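Local coordinates for protein NUDIX hydrolase (Alicyclobacillus acidocaldarius subsp. acidocaldarius, PDB 3QSJ) that probably hydrolyses phosphorus-containing acid anhydrides as a metal-dependent Nudix enzyme, and holds a calcium ion at its metal site, at residues A[10-15]-A[154-159]; A[42-47]-A[198-203]; A[54-59]-A[118-123]; A[91-96]-A[127-132]. All blocks are in the same frame, centred on the assembly; numbering follows the deposited sequence. Where two conformers were deposited one is given.

Interaction 1: A[10-15]-A[154-159]; sequences AATLVV and TRFFLC
Over one face of the Phe-156 ring sits CB of Thr-12, 4.2 Å from the ring centroid and 24° off the normal; this CH-pi contact is displaced toward the rim at CD1 and CE1. The two side chains run alongside each other, and Val-14 CG2 approaches the edge, near the ring plane, 4.4 Å from CD1. The Phe-157 ring belongs to the opposite side of the sheet and has the carbonyl O of Thr-12 near its plane at the edge. Next to Phe-156, Thr-154 CG2 touches Thr-12 OG1 at 3.4 Å.

Segments 10-15 and 154-159, on strands 7-18 and 151-160, run parallel as neighbours in the central mixed sheet of the Nudix fold, an alpha/beta/alpha sandwich. Five backbone bonds of 2.8 to 3.0 Å set the register, which pairs Ala-10 with Thr-154 through Val-15 with Cys-159: Thr-12 and Val-14 each both donate and accept, while Ala-10 accepts from Arg-155 N.

Leu-13, with CG anti to its amide nitrogen (chi1 -166°), lays CD1 across CB of Phe-157 at 3.8 Å, crossing it at about a right angle, and meets Leu-80 and Thr-83 of helix 72-87. On the other side, Val-14 CG1 packs on Leu-158 CD1 at 3.7 Å, and helix 198-209 adds Val-203 against Val-14 and Phe-156. The Arg-155 guanidinium forms salt bridges with Asp-72 and Asp-71.

Interaction 2: A[42-47]-A[198-203]; sequences VAFPGG and RPTIAV. With CA (calcium ion), chain B.
The segment 42-47 supplies a ligand of the Nudix calcium site at Gly-46 and, a short way earlier in the chain, packs Phe-44 against Val-203 and Thr-200 of helix 198-209, well away from the ion. Phe-44 and Val-203 meet from opposite directions: CE2 lies 3.7 Å from Val-203 CB, and CZ reaches Val-203 CG1 at the same 3.7 Å. CG1 is the branch of Val-203 anti to the helix backbone nitrogen (chi1 171°), which carries it to the far end of the ring. Thr-200 adds its CA, 4.0 Å from Phe-44 CE2. The ring also rests on Thr-12 and Val-14 of strand 7-18.

Strand 42-48 pairs antiparallel with strand 7-18 in the central sheet of the alpha/beta/alpha sandwich, and is interrupted at Phe-44 and Pro-45. Phe-44 turns to helix 198-209, whereas Pro-45 touches Thr-83 and Glu-86 of helix 72-87, so these two neighbours face helices on the two sides of the sheet.

No direct hydrogen bond joins the segments; water does it instead. One water binds Thr-200 OG1 at 2.8 Å and donates to Val-42 O, at a distance so short that its value is doubtful. A second accepts from Phe-44 N at 2.8 Å and has only a weak link to Thr-200 OG1. Gly-46 O binds the calcium ion at 2.3 Å, together with two waters and the carboxylates of Glu-82 and Glu-86.

Interaction 3: A[54-59]-A[118-123]; sequences AEMAKR and DALSAW
This is a small, partly buried helix-to-helix contact at the periphery of the fold, its centre about 17 Å from the centre of the chain: Met-56 of helix 51-58 lies against Ser-121 and Leu-120 of helix 119-125. The closest backbone approach, 6.3 Å between Met-56 CA and Ser-121 CA, fits the small serine at the interface. Met-56 is a selenomethionine here, and its SE is 3.7 Å from Ser-121 CA and 3.8 Å from Leu-120 CG. Nearer the backbone, its CG meets Ser-121 CB at 3.8 Å. Both helices lean on helix 72-87, which carries the calcium-binding glutamates, through Met-56 on Val-77 and Leu-120 on Arg-81.

Beside the apolar part runs the side chain of Arg-59, extended from CG to NE. Its NH1 points a bent, weak bond at Ser-121 OG (3.1 Å, 125° at the hydrogen), the oxygen lying near the guanidinium plane at its edge. A water accepts from the same NH1 at 3.2 Å and donates to Ser-121 O at 2.9 Å. With one weak bond and one water bridge, polar attachment between the two segments is modest, and their close fit rests chiefly on the selenium-bearing side chain.

Interaction 4: A[91-96]-A[127-132]; sequences LAVRDG and RGLAFD
Ala-92 O accepts from Asp-132 N at 2.6 Å, a short and nearly straight bond (166° at the hydrogen). Two residues on, Arg-94 and Ala-130 satisfy each other completely along the backbone: Arg-94 N donates to Ala-130 O at 3.0 Å, and Ala-130 N returns the bond to Arg-94 O at 3.1 Å. Outward-facing groups find other partners, Val-93 bonding through its backbone with Met-101 and Phe-131 with Phe-61.

The pairing makes a very short two-stranded antiparallel ribbon, separate from the central Nudix sheet, with Arg-94 and Ala-130 as its hydrogen-bonded pair and Val-93 and Phe-131 as the non-hydrogen-bonded one. On the side of Val-93 and Phe-131, Val-93 CG2 touches Phe-131 CE1 at 3.5 Å, while Val-93 CG1 meets Leu-129 CD1 at 3.9 Å. Leu-91 O lies in the plane of the Phe-131 ring, at its edge by CD1 and CE1, and the ring goes on to helices 72-87 and 119-125.

On the other side, Arg-94 has CG wedged between its backbone nitrogen and carbonyl carbon (chi1 52°), and the chain bends back at chi3. NE and NH2 therefore both grip one acceptor, Asp-95 O, at 2.9 and 3.2 Å; the guanidinium also makes a cation-pi contact with Phe-61. Asp-132 is a near neighbour without a salt bridge: its OD2 is 4.8 Å from Arg-94 NH1, and the planes stand 85° apart. Its OD1 takes Gly-134 N instead, as Asp-95 OD1 takes Thr-99 N.

Interaction 1 is the core of the set, a buried parallel strand pair near the chain centre, and interaction 2 adjoins it in the same sheet: strands 7-18 and 42-48 are neighbours, joined by backbone bonds of Ala-11 with Gly-47 and Leu-13 with Pro-45. Interactions 3 and 4 lie farther out, both centred about 17 Å from that centre, and touch where Leu-120 and Met-56 meet Phe-131. Leu-91 ties interaction 4 back to the Leu-13 face of interaction 1. Chemistry follows place: a regular backbone ladder in the centre; apolar packing with tenuous water links between sheet and helix, in a segment that also reaches the metal; peripherally, a brief ribbon and a helix contact held by selenomethionine packing with a weak arginine bond.

Interaction 1: A[10-15]-A[154-159]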
loop_
_atom_site.group_PDB
_atom_site.type_symbol
_atom_site.label_atom_id
_atom_site.label_comp_id
_atom_site.label_asym_id
_atom_site.label_seq_id
_atom_site.Cartn_x
_atom_site.Cartn_y
_atom_site.Cartn_z
ATOM N N ALA A 10 6.848 0.137 -9.286
ATOM C CA ALA A 10 6.324 -0.352 -8.001
ATOM C C ALA A 10 5.161 0.500 -7.567
ATOM O O ALA A 10 4.885 1.564 -8.168
ATOM C CB ALA A 10 7.436 -0.236 -6.943
ATOM N N ALA A 11 4.487 0.043 -6.499
ATOM C CA ALA A 11 3.381 0.824 -5.926
ATOM C C ALA A 11 3.262 0.513 -4.497
ATOM O O ALA A 11 3.646 -0.578 -4.018
ATOM C CB ALA A 11 2.055 0.507 -6.617
ATOM N N THR A 12 2.745 1.496 -3.783
ATOM C CA THR A 12 2.606 1.455 -2.340
ATOM C C THR A 12 1.215 1.914 -1.943
ATOM O O THR A 12 0.708 2.888 -2.502
ATOM C CB THR A 12 3.689 2.366 -1.723
ATOM O OG1 THR A 12 4.966 1.843 -2.095
ATOM C CG2 THR A 12 3.646 2.316 -0.217
ATOM N N LEU A 13 0.675 1.294 -0.883
ATOM C CA LEU A 13 -0.664 1.636 -0.390
ATOM C C LEU A 13 -0.566 2.223 0.986
ATOM O O LEU A 13 -0.017 1.617 1.916
ATOM C CB LEU A 13 -1.600 0.409 -0.354
ATOM C CG LEU A 13 -3.089 0.745 -0.185
ATOM C CD1 LEU A 13 -3.559 1.680 -1.315
ATOM C CD2 LEU A 13 -3.913 -0.576 -0.118
ATOM N N VAL A 14 -1.187 3.410 1.148
ATOM C CA VAL A 14 -1.177 4.144 2.405
ATOM C C VAL A 14 -2.593 3.957 2.915
ATOM O O VAL A 14 -3.537 4.584 2.383
ATOM C CB VAL A 14 -0.819 5.631 2.166
ATOM C CG1 VAL A 14 -0.758 6.402 3.501
ATOM C CG2 VAL A 14 0.510 5.760 1.400
ATOM N N VAL A 15 -2.745 3.083 3.911
ATOM C CA VAL A 15 -4.084 2.746 4.452
ATOM C C VAL A 15 -4.250 3.532 5.737
ATOM O O VAL A 15 -3.480 3.353 6.693
ATOM C CB VAL A 15 -4.208 1.217 4.692
ATOM C CG1 VAL A 15 -5.640 0.853 5.109
ATOM C CG2 VAL A 15 -3.789 0.420 3.441
ATOM N N THR A 154 7.902 4.585 -8.093
ATOM C CA THR A 154 6.821 4.098 -7.226
ATOM C C THR A 154 5.596 4.981 -7.226
ATOM O O THR A 154 5.721 6.200 -7.040
ATOM C CB THR A 154 7.364 3.995 -5.803
ATOM O OG1 THR A 154 8.540 3.149 -5.811
ATOM C CG2 THR A 154 6.276 3.401 -4.813
ATOM N N ARG A 155 4.428 4.367 -7.436
ATOM C CA ARG A 155 3.137 5.053 -7.471
ATOM C C ARG A 155 2.527 4.895 -6.090
ATOM O O ARG A 155 2.411 3.781 -5.616
ATOM C CB ARG A 155 2.219 4.432 -8.529
ATOM C CG ARG A 155 1.216 5.437 -9.160
ATOM C CD ARG A 155 1.863 6.542 -10.040
ATOM N NE ARG A 155 2.799 6.002 -11.017
ATOM C CZ ARG A 155 2.509 5.709 -12.299
ATOM N NH1 ARG A 155 1.273 5.888 -12.772
ATOM N NH2 ARG A 155 3.432 5.197 -13.090
ATOM N N PHE A 156 2.113 5.986 -5.451
ATOM C CA PHE A 156 1.540 5.932 -4.104
ATOM C C PHE A 156 -0.013 6.158 -4.195
ATOM O O PHE A 156 -0.495 7.095 -4.822
ATOM C CB PHE A 156 2.124 7.100 -3.239
ATOM C CG PHE A 156 3.524 6.789 -2.760
ATOM C CD1 PHE A 156 3.740 6.355 -1.464
ATOM C CD2 PHE A 156 4.596 6.793 -3.649
ATOM C CE1 PHE A 156 5.041 5.978 -1.021
ATOM C CE2 PHE A 156 5.902 6.409 -3.208
ATOM C CZ PHE A 156 6.094 5.994 -1.914
ATOM N N PHE A 157 -0.753 5.321 -3.494
ATOM C CA PHE A 157 -2.197 5.382 -3.421
ATOM C C PHE A 157 -2.584 5.462 -1.968
ATOM O O PHE A 157 -1.926 4.855 -1.073
ATOM C CB PHE A 157 -2.842 4.121 -4.073
ATOM C CG PHE A 157 -2.604 4.127 -5.555
ATOM C CD1 PHE A 157 -3.447 4.846 -6.408
ATOM C CD2 PHE A 157 -1.549 3.412 -6.101
ATOM C CE1 PHE A 157 -3.227 4.835 -7.794
ATOM C CE2 PHE A 157 -1.315 3.429 -7.484
ATOM C CZ PHE A 157 -2.088 4.240 -8.299
ATOM N N LEU A 158 -3.701 6.123 -1.750
ATOM C CA LEU A 158 -4.277 6.251 -0.410
ATOM C C LEU A 158 -5.672 5.576 -0.388
ATOM O O LEU A 158 -6.416 5.705 -1.362
ATOM C CB LEU A 158 -4.457 7.772 -0.135
ATOM C CG LEU A 158 -5.037 8.135 1.226
ATOM C CD1 LEU A 158 -3.919 8.002 2.313
ATOM C CD2 LEU A 158 -5.483 9.626 1.242
ATOM N N CYS A 159 -6.040 4.929 0.736
ATOM C CA CYS A 159 -7.398 4.409 0.936
ATOM C C CYS A 159 -7.689 4.402 2.397
ATOM O O CYS A 159 -6.789 4.586 3.222
ATOM C CB CYS A 159 -7.633 3.053 0.294
ATOM S SG CYS A 159 -6.702 1.724 1.082
#

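Interaction 2: A[42-47]-A[198-203]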
loop_
_atom_site.group_PDB
_atom_site.type_symbol
_atom_site.label_atom_id
_atom_site.label_comp_id
_atom_site.label_asym_id
_atom_site.label_seq_id
_atom_site.Cartn_x
_atom_site.Cartn_y
_atom_site.Cartn_z
ATOM N N VAL A 42 11.219 1.343 8.006
ATOM C CA VAL A 42 9.769 1.366 8.151
ATOM C C VAL A 42 9.238 1.851 6.805
ATOM O O VAL A 42 9.916 2.618 6.103
ATOM C CB VAL A 42 9.262 2.220 9.344
ATOM C CG1 VAL A 42 9.687 1.591 10.688
ATOM C CG2 VAL A 42 9.736 3.682 9.250
ATOM N N ALA A 43 8.051 1.367 6.416
ATOM C CA ALA A 43 7.420 1.742 5.173
ATOM C C ALA A 43 5.937 1.378 5.190
ATOM O O ALA A 43 5.385 0.876 6.168
ATOM C CB ALA A 43 8.115 1.008 4.007
ATOM N N PHE A 44 5.311 1.629 4.070
ATOM C CA PHE A 44 3.939 1.204 3.914
ATOM C C PHE A 44 3.989 -0.074 3.059
ATOM O O PHE A 44 4.967 -0.308 2.344
ATOM C CB PHE A 44 3.116 2.277 3.176
ATOM C CG PHE A 44 3.219 3.651 3.814
ATOM C CD1 PHE A 44 2.733 3.879 5.106
ATOM C CD2 PHE A 44 3.826 4.706 3.134
ATOM C CE1 PHE A 44 2.891 5.127 5.714
ATOM C CE2 PHE A 44 3.986 5.952 3.745
ATOM C CZ PHE A 44 3.534 6.153 5.030
ATOM N N PRO A 45 2.928 -0.887 3.065
ATOM C CA PRO A 45 2.920 -2.087 2.217
ATOM C C PRO A 45 3.052 -1.721 0.752
ATOM O O PRO A 45 2.528 -0.683 0.322
ATOM C CB PRO A 45 1.520 -2.715 2.505
ATOM C CG PRO A 45 1.183 -2.232 3.899
ATOM C CD PRO A 45 1.688 -0.773 3.872
ATOM N N GLY A 46 3.785 -2.522 0.001
ATOM C CA GLY A 46 3.981 -2.206 -1.418
ATOM C C GLY A 46 4.988 -3.105 -2.078
ATOM O O GLY A 46 5.511 -4.035 -1.455
ATOM N N GLY A 47 5.271 -2.854 -3.334
ATOM C CA GLY A 47 6.275 -3.671 -3.996
ATOM C C GLY A 47 6.191 -3.529 -5.490
ATOM O O GLY A 47 5.435 -2.709 -6.020
ATOM N N ARG A 198 12.716 8.868 1.725
ATOM C CA ARG A 198 12.113 10.209 1.635
ATOM C C ARG A 198 10.602 10.241 1.346
ATOM O O ARG A 198 9.882 10.927 2.076
ATOM C CB ARG A 198 12.930 11.123 0.715
ATOM C CG ARG A 198 14.277 11.533 1.359
ATOM C CD ARG A 198 14.926 12.664 0.592
ATOM N NE ARG A 198 15.281 12.235 -0.761
ATOM C CZ ARG A 198 15.111 12.967 -1.856
ATOM N NH1 ARG A 198 15.453 12.483 -3.041
ATOM N NH2 ARG A 198 14.594 14.188 -1.774
ATOM N N PRO A 199 10.075 9.467 0.356
ATOM C CA PRO A 199 8.623 9.466 0.114
ATOM C C PRO A 199 7.784 9.074 1.332
ATOM O O PRO A 199 6.713 9.666 1.575
ATOM C CB PRO A 199 8.482 8.427 -1.007
ATOM C CG PRO A 199 9.758 8.461 -1.714
ATOM C CD PRO A 199 10.774 8.616 -0.639
ATOM N N THR A 200 8.302 8.122 2.145
ATOM C CA THR A 200 7.606 7.702 3.382
ATOM C C THR A 200 7.417 8.868 4.337
ATOM O O THR A 200 6.314 9.079 4.840
ATOM C CB THR A 200 8.356 6.519 4.047
ATOM O OG1 THR A 200 8.328 5.438 3.149
ATOM C CG2 THR A 200 7.705 6.075 5.373
ATOM N N ILE A 201 8.493 9.633 4.563
ATOM C CA ILE A 201 8.471 10.791 5.446
ATOM C C ILE A 201 7.454 11.823 4.888
ATOM O O ILE A 201 6.643 12.367 5.630
ATOM C CB ILE A 201 9.893 11.376 5.598
ATOM C CG1 ILE A 201 10.846 10.310 6.182
ATOM C CG2 ILE A 201 9.888 12.654 6.438
ATOM C CD1 ILE A 201 12.428 10.725 6.195
ATOM N N ALA A 202 7.522 12.082 3.585
ATOM C CA ALA A 202 6.681 13.103 2.953
ATOM C C ALA A 202 5.190 12.698 3.057
ATOM O O ALA A 202 4.351 13.558 3.334
ATOM C CB ALA A 202 7.140 13.331 1.515
ATOM N N VAL A 203 4.869 11.386 3.011
ATOM C CA VAL A 203 3.469 10.964 3.221
ATOM C C VAL A 203 3.059 11.211 4.667
ATOM O O VAL A 203 1.982 11.746 4.912
ATOM C CB VAL A 203 3.228 9.470 2.854
ATOM C CG1 VAL A 203 1.814 8.984 3.301
ATOM C CG2 VAL A 203 3.421 9.246 1.343
HETATM CA CA CA B . 5.856 -6.176 -0.618
HETATM O O HOH W 1 10.414 3.770 3.899
HETATM O O HOH W 2 6.388 2.926 1.821
HETATM O O HOH W 3 7.529 -6.890 -2.069
HETATM O O HOH W 4 4.832 -8.431 -0.446
#

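Interaction 3: A[54-59]-A[118-123]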
loop_
_atom_site.group_PDB
_atom_site.type_symbol
_atom_site.label_atom_id
_atom_site.label_comp_id
_atom_site.label_asym_id
_atom_site.label_seq_id
_atom_site.Cartn_x
_atom_site.Cartn_y
_atom_site.Cartn_z
ATOM N N ALA A 54 -1.946 -5.716 -14.234
ATOM C CA ALA A 54 -2.693 -5.070 -15.310
ATOM C C ALA A 54 -3.864 -5.957 -15.754
ATOM O O ALA A 54 -4.922 -5.425 -16.073
ATOM C CB ALA A 54 -1.775 -4.803 -16.491
ATOM N N GLU A 55 -3.726 -7.288 -15.637
ATOM C CA GLU A 55 -4.837 -8.195 -16.045
ATOM C C GLU A 55 -6.043 -7.999 -15.094
ATOM O O GLU A 55 -7.192 -7.818 -15.537
ATOM C CB GLU A 55 -4.385 -9.654 -15.995
ATOM C CG GLU A 55 -3.292 -10.004 -17.000
ATOM C CD GLU A 55 -2.980 -11.484 -17.057
ATOM O OE1 GLU A 55 -2.436 -12.021 -16.063
ATOM O OE2 GLU A 55 -3.270 -12.107 -18.101
HETATM N N MSE A 56 -5.760 -7.954 -13.766
HETATM C CA MSE A 56 -6.796 -7.704 -12.774
HETATM C C MSE A 56 -7.358 -6.283 -12.909
HETATM O O MSE A 56 -8.562 -6.095 -12.708
HETATM C CB MSE A 56 -6.234 -7.877 -11.350
HETATM C CG MSE A 56 -6.007 -9.366 -11.015
HETATM SE SE MSE A 56 -5.474 -9.552 -9.144
HETATM C CE MSE A 56 -3.478 -9.242 -9.445
ATOM N N ALA A 57 -6.525 -5.323 -13.327
ATOM C CA ALA A 57 -7.037 -3.964 -13.469
ATOM C C ALA A 57 -8.126 -3.881 -14.563
ATOM O O ALA A 57 -9.030 -3.046 -14.457
ATOM C CB ALA A 57 -5.919 -2.985 -13.726
ATOM N N LYS A 58 -8.001 -4.704 -15.640
ATOM C CA LYS A 58 -8.964 -4.702 -16.754
ATOM C C LYS A 58 -10.335 -5.330 -16.305
ATOM O O LYS A 58 -11.356 -5.053 -16.939
ATOM C CB LYS A 58 -8.350 -5.402 -17.969
ATOM C CG LYS A 58 -7.200 -4.586 -18.573
ATOM C CD LYS A 58 -6.563 -5.322 -19.742
ATOM C CE LYS A 58 -5.540 -4.494 -20.494
ATOM N NZ LYS A 58 -4.294 -4.293 -19.713
ATOM N N ARG A 59 -10.365 -6.052 -15.164
ATOM C CA ARG A 59 -11.614 -6.613 -14.603
ATOM C C ARG A 59 -12.141 -5.752 -13.451
ATOM O O ARG A 59 -13.210 -6.067 -12.883
ATOM C CB ARG A 59 -11.372 -8.019 -13.983
ATOM C CG ARG A 59 -10.508 -8.909 -14.814
ATOM C CD ARG A 59 -10.348 -10.284 -14.225
ATOM N NE ARG A 59 -9.728 -11.056 -15.293
ATOM C CZ ARG A 59 -8.526 -11.586 -15.261
ATOM N NH1 ARG A 59 -7.837 -11.615 -14.126
ATOM N NH2 ARG A 59 -8.053 -12.221 -16.324
ATOM N N ASP A 118 0.129 -15.855 -10.228
ATOM C CA ASP A 118 -1.259 -15.415 -10.440
ATOM C C ASP A 118 -2.200 -15.908 -9.321
ATOM O O ASP A 118 -3.394 -16.050 -9.565
ATOM C CB ASP A 118 -1.762 -15.838 -11.847
ATOM C CG ASP A 118 -0.796 -15.505 -12.969
ATOM O OD1 ASP A 118 -0.224 -14.395 -12.948
ATOM O OD2 ASP A 118 -0.572 -16.376 -13.841
ATOM N N ALA A 119 -1.672 -16.127 -8.093
ATOM C CA ALA A 119 -2.474 -16.590 -6.947
ATOM C C ALA A 119 -3.658 -15.642 -6.603
ATOM O O ALA A 119 -4.782 -16.112 -6.376
ATOM C CB ALA A 119 -1.597 -16.764 -5.720
ATOM N N LEU A 120 -3.408 -14.342 -6.544
ATOM C CA LEU A 120 -4.501 -13.411 -6.231
ATOM C C LEU A 120 -5.507 -13.342 -7.352
ATOM O O LEU A 120 -6.720 -13.460 -7.107
ATOM C CB LEU A 120 -3.979 -12.009 -5.918
ATOM C CG LEU A 120 -5.101 -10.987 -5.624
ATOM C CD1 LEU A 120 -6.043 -11.470 -4.495
ATOM C CD2 LEU A 120 -4.460 -9.652 -5.298
ATOM N N SER A 121 -5.028 -13.202 -8.606
ATOM C CA SER A 121 -5.917 -13.172 -9.773
ATOM C C SER A 121 -6.837 -14.409 -9.816
ATOM O O SER A 121 -8.057 -14.272 -10.020
ATOM C CB SER A 121 -5.075 -13.054 -11.043
ATOM O OG SER A 121 -5.901 -13.084 -12.187
ATOM N N ALA A 122 -6.273 -15.589 -9.532
ATOM C CA ALA A 122 -6.982 -16.866 -9.468
ATOM C C ALA A 122 -7.997 -16.884 -8.344
ATOM O O ALA A 122 -9.129 -17.338 -8.548
ATOM C CB ALA A 122 -5.989 -18.004 -9.274
ATOM N N TRP A 123 -7.606 -16.392 -7.149
ATOM C CA TRP A 123 -8.521 -16.399 -6.001
ATOM C C TRP A 123 -9.735 -15.502 -6.325
ATOM O O TRP A 123 -10.881 -15.873 -6.017
ATOM C CB TRP A 123 -7.775 -15.904 -4.731
ATOM C CG TRP A 123 -8.580 -16.024 -3.467
ATOM C CD1 TRP A 123 -8.563 -17.067 -2.577
ATOM C CD2 TRP A 123 -9.475 -15.056 -2.930
ATOM N NE1 TRP A 123 -9.456 -16.825 -1.553
ATOM C CE2 TRP A 123 -9.994 -15.582 -1.722
ATOM C CE3 TRP A 123 -9.892 -13.780 -3.340
ATOM C CZ2 TRP A 123 -10.918 -14.887 -0.947
ATOM C CZ3 TRP A 123 -10.844 -13.122 -2.596
ATOM C CH2 TRP A 123 -11.328 -13.661 -1.404
HETATM O O HOH W 5 -9.062 -11.816 -11.205
#

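Interaction 4: A[91-96]-A[127-132]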
loop_
_atom_site.group_PDB
_atom_site.type_symbol
_atom_site.label_atom_id
_atom_site.label_comp_id
_atom_site.label_asym_id
_atom_site.label_seq_id
_atom_site.Cartn_x
_atom_site.Cartn_y
_atom_site.Cartn_z
ATOM N N LEU A 91 -8.200 -5.167 0.488
ATOM C CA LEU A 91 -8.950 -3.922 0.527
ATOM C C LEU A 91 -9.676 -3.688 -0.766
ATOM O O LEU A 91 -9.227 -4.138 -1.834
ATOM C CB LEU A 91 -8.008 -2.729 0.749
ATOM C CG LEU A 91 -7.586 -2.487 2.205
ATOM C CD1 LEU A 91 -6.864 -3.627 2.743
ATOM C CD2 LEU A 91 -6.720 -1.354 2.288
ATOM N N ALA A 92 -10.787 -2.922 -0.667
ATOM C CA ALA A 92 -11.540 -2.455 -1.866
ATOM C C ALA A 92 -11.977 -3.576 -2.805
ATOM O O ALA A 92 -12.056 -3.369 -4.004
ATOM C CB ALA A 92 -10.686 -1.430 -2.650
ATOM N N VAL A 93 -12.386 -4.689 -2.254
ATOM C CA VAL A 93 -12.911 -5.802 -3.080
ATOM C C VAL A 93 -14.445 -5.758 -3.045
ATOM O O VAL A 93 -15.050 -5.490 -1.969
ATOM C CB VAL A 93 -12.328 -7.159 -2.610
ATOM C CG1 VAL A 93 -13.033 -8.370 -3.265
ATOM C CG2 VAL A 93 -10.817 -7.214 -2.908
ATOM N N ARG A 94 -15.079 -6.091 -4.204
ATOM C CA ARG A 94 -16.544 -6.185 -4.243
ATOM C C ARG A 94 -16.963 -7.164 -5.337
ATOM O O ARG A 94 -16.149 -7.526 -6.192
ATOM C CB ARG A 94 -17.121 -4.788 -4.581
ATOM C CG ARG A 94 -16.493 -4.163 -5.820
ATOM C CD ARG A 94 -17.365 -3.016 -6.312
ATOM N NE ARG A 94 -18.435 -3.568 -7.131
ATOM C CZ ARG A 94 -19.237 -2.823 -7.874
ATOM N NH1 ARG A 94 -19.061 -1.503 -7.934
ATOM N NH2 ARG A 94 -20.189 -3.391 -8.602
ATOM N N ASP A 95 -18.258 -7.504 -5.387
ATOM C CA ASP A 95 -18.744 -8.345 -6.493
ATOM C C ASP A 95 -19.564 -7.454 -7.460
ATOM O O ASP A 95 -19.672 -6.239 -7.260
ATOM C CB ASP A 95 -19.584 -9.508 -5.967
ATOM C CG ASP A 95 -20.822 -9.142 -5.185
ATOM O OD1 ASP A 95 -21.259 -7.963 -5.266
ATOM O OD2 ASP A 95 -21.396 -10.043 -4.545
ATOM N N GLY A 96 -20.183 -8.065 -8.478
ATOM C CA GLY A 96 -20.948 -7.324 -9.471
ATOM C C GLY A 96 -22.150 -6.604 -8.913
ATOM O O GLY A 96 -22.600 -5.632 -9.500
ATOM N N ARG A 127 -14.150 -16.441 -7.754
ATOM C CA ARG A 127 -15.241 -15.855 -6.966
ATOM C C ARG A 127 -16.034 -14.763 -7.710
ATOM O O ARG A 127 -17.062 -14.274 -7.195
ATOM C CB ARG A 127 -14.674 -15.295 -5.636
ATOM C CG ARG A 127 -14.257 -16.425 -4.683
ATOM C CD ARG A 127 -13.305 -15.962 -3.574
ATOM N NE ARG A 127 -13.029 -17.100 -2.698
ATOM C CZ ARG A 127 -12.155 -18.059 -2.991
ATOM N NH1 ARG A 127 -11.459 -18.010 -4.116
ATOM N NH2 ARG A 127 -12.037 -19.127 -2.201
ATOM N N GLY A 128 -15.570 -14.377 -8.898
ATOM C CA GLY A 128 -16.231 -13.308 -9.633
ATOM C C GLY A 128 -16.050 -11.949 -8.990
ATOM O O GLY A 128 -16.876 -11.051 -9.186
ATOM N N LEU A 129 -14.977 -11.779 -8.200
ATOM C CA LEU A 129 -14.696 -10.524 -7.489
ATOM C C LEU A 129 -13.664 -9.647 -8.200
ATOM O O LEU A 129 -12.836 -10.162 -8.967
ATOM C CB LEU A 129 -14.168 -10.882 -6.075
ATOM C CG LEU A 129 -15.123 -11.645 -5.161
ATOM C CD1 LEU A 129 -14.456 -11.929 -3.861
ATOM C CD2 LEU A 129 -16.435 -10.929 -5.012
ATOM N N ALA A 130 -13.621 -8.333 -7.849
ATOM C CA ALA A 130 -12.561 -7.497 -8.387
ATOM C C ALA A 130 -12.432 -6.313 -7.499
ATOM O O ALA A 130 -13.289 -6.111 -6.597
ATOM C CB ALA A 130 -12.869 -7.077 -9.852
ATOM N N PHE A 131 -11.381 -5.522 -7.749
ATOM C CA PHE A 131 -11.138 -4.332 -6.915
ATOM C C PHE A 131 -11.998 -3.161 -7.350
ATOM O O PHE A 131 -12.189 -2.952 -8.557
ATOM C CB PHE A 131 -9.694 -3.913 -7.038
ATOM C CG PHE A 131 -8.773 -4.904 -6.356
ATOM C CD1 PHE A 131 -8.814 -5.073 -4.968
ATOM C CD2 PHE A 131 -7.918 -5.714 -7.108
ATOM C CE1 PHE A 131 -7.917 -5.913 -4.312
ATOM C CE2 PHE A 131 -7.032 -6.596 -6.467
ATOM C CZ PHE A 131 -7.027 -6.688 -5.069
ATOM N N ASP A 132 -12.437 -2.355 -6.374
ATOM C CA ASP A 132 -13.148 -1.104 -6.698
ATOM C C ASP A 132 -12.017 -0.056 -6.587
ATOM O O ASP A 132 -11.679 0.431 -5.480
ATOM C CB ASP A 132 -14.267 -0.840 -5.654
ATOM C CG ASP A 132 -14.940 0.515 -5.913
ATOM O OD1 ASP A 132 -14.525 1.217 -6.892
ATOM O OD2 ASP A 132 -15.887 0.872 -5.141
#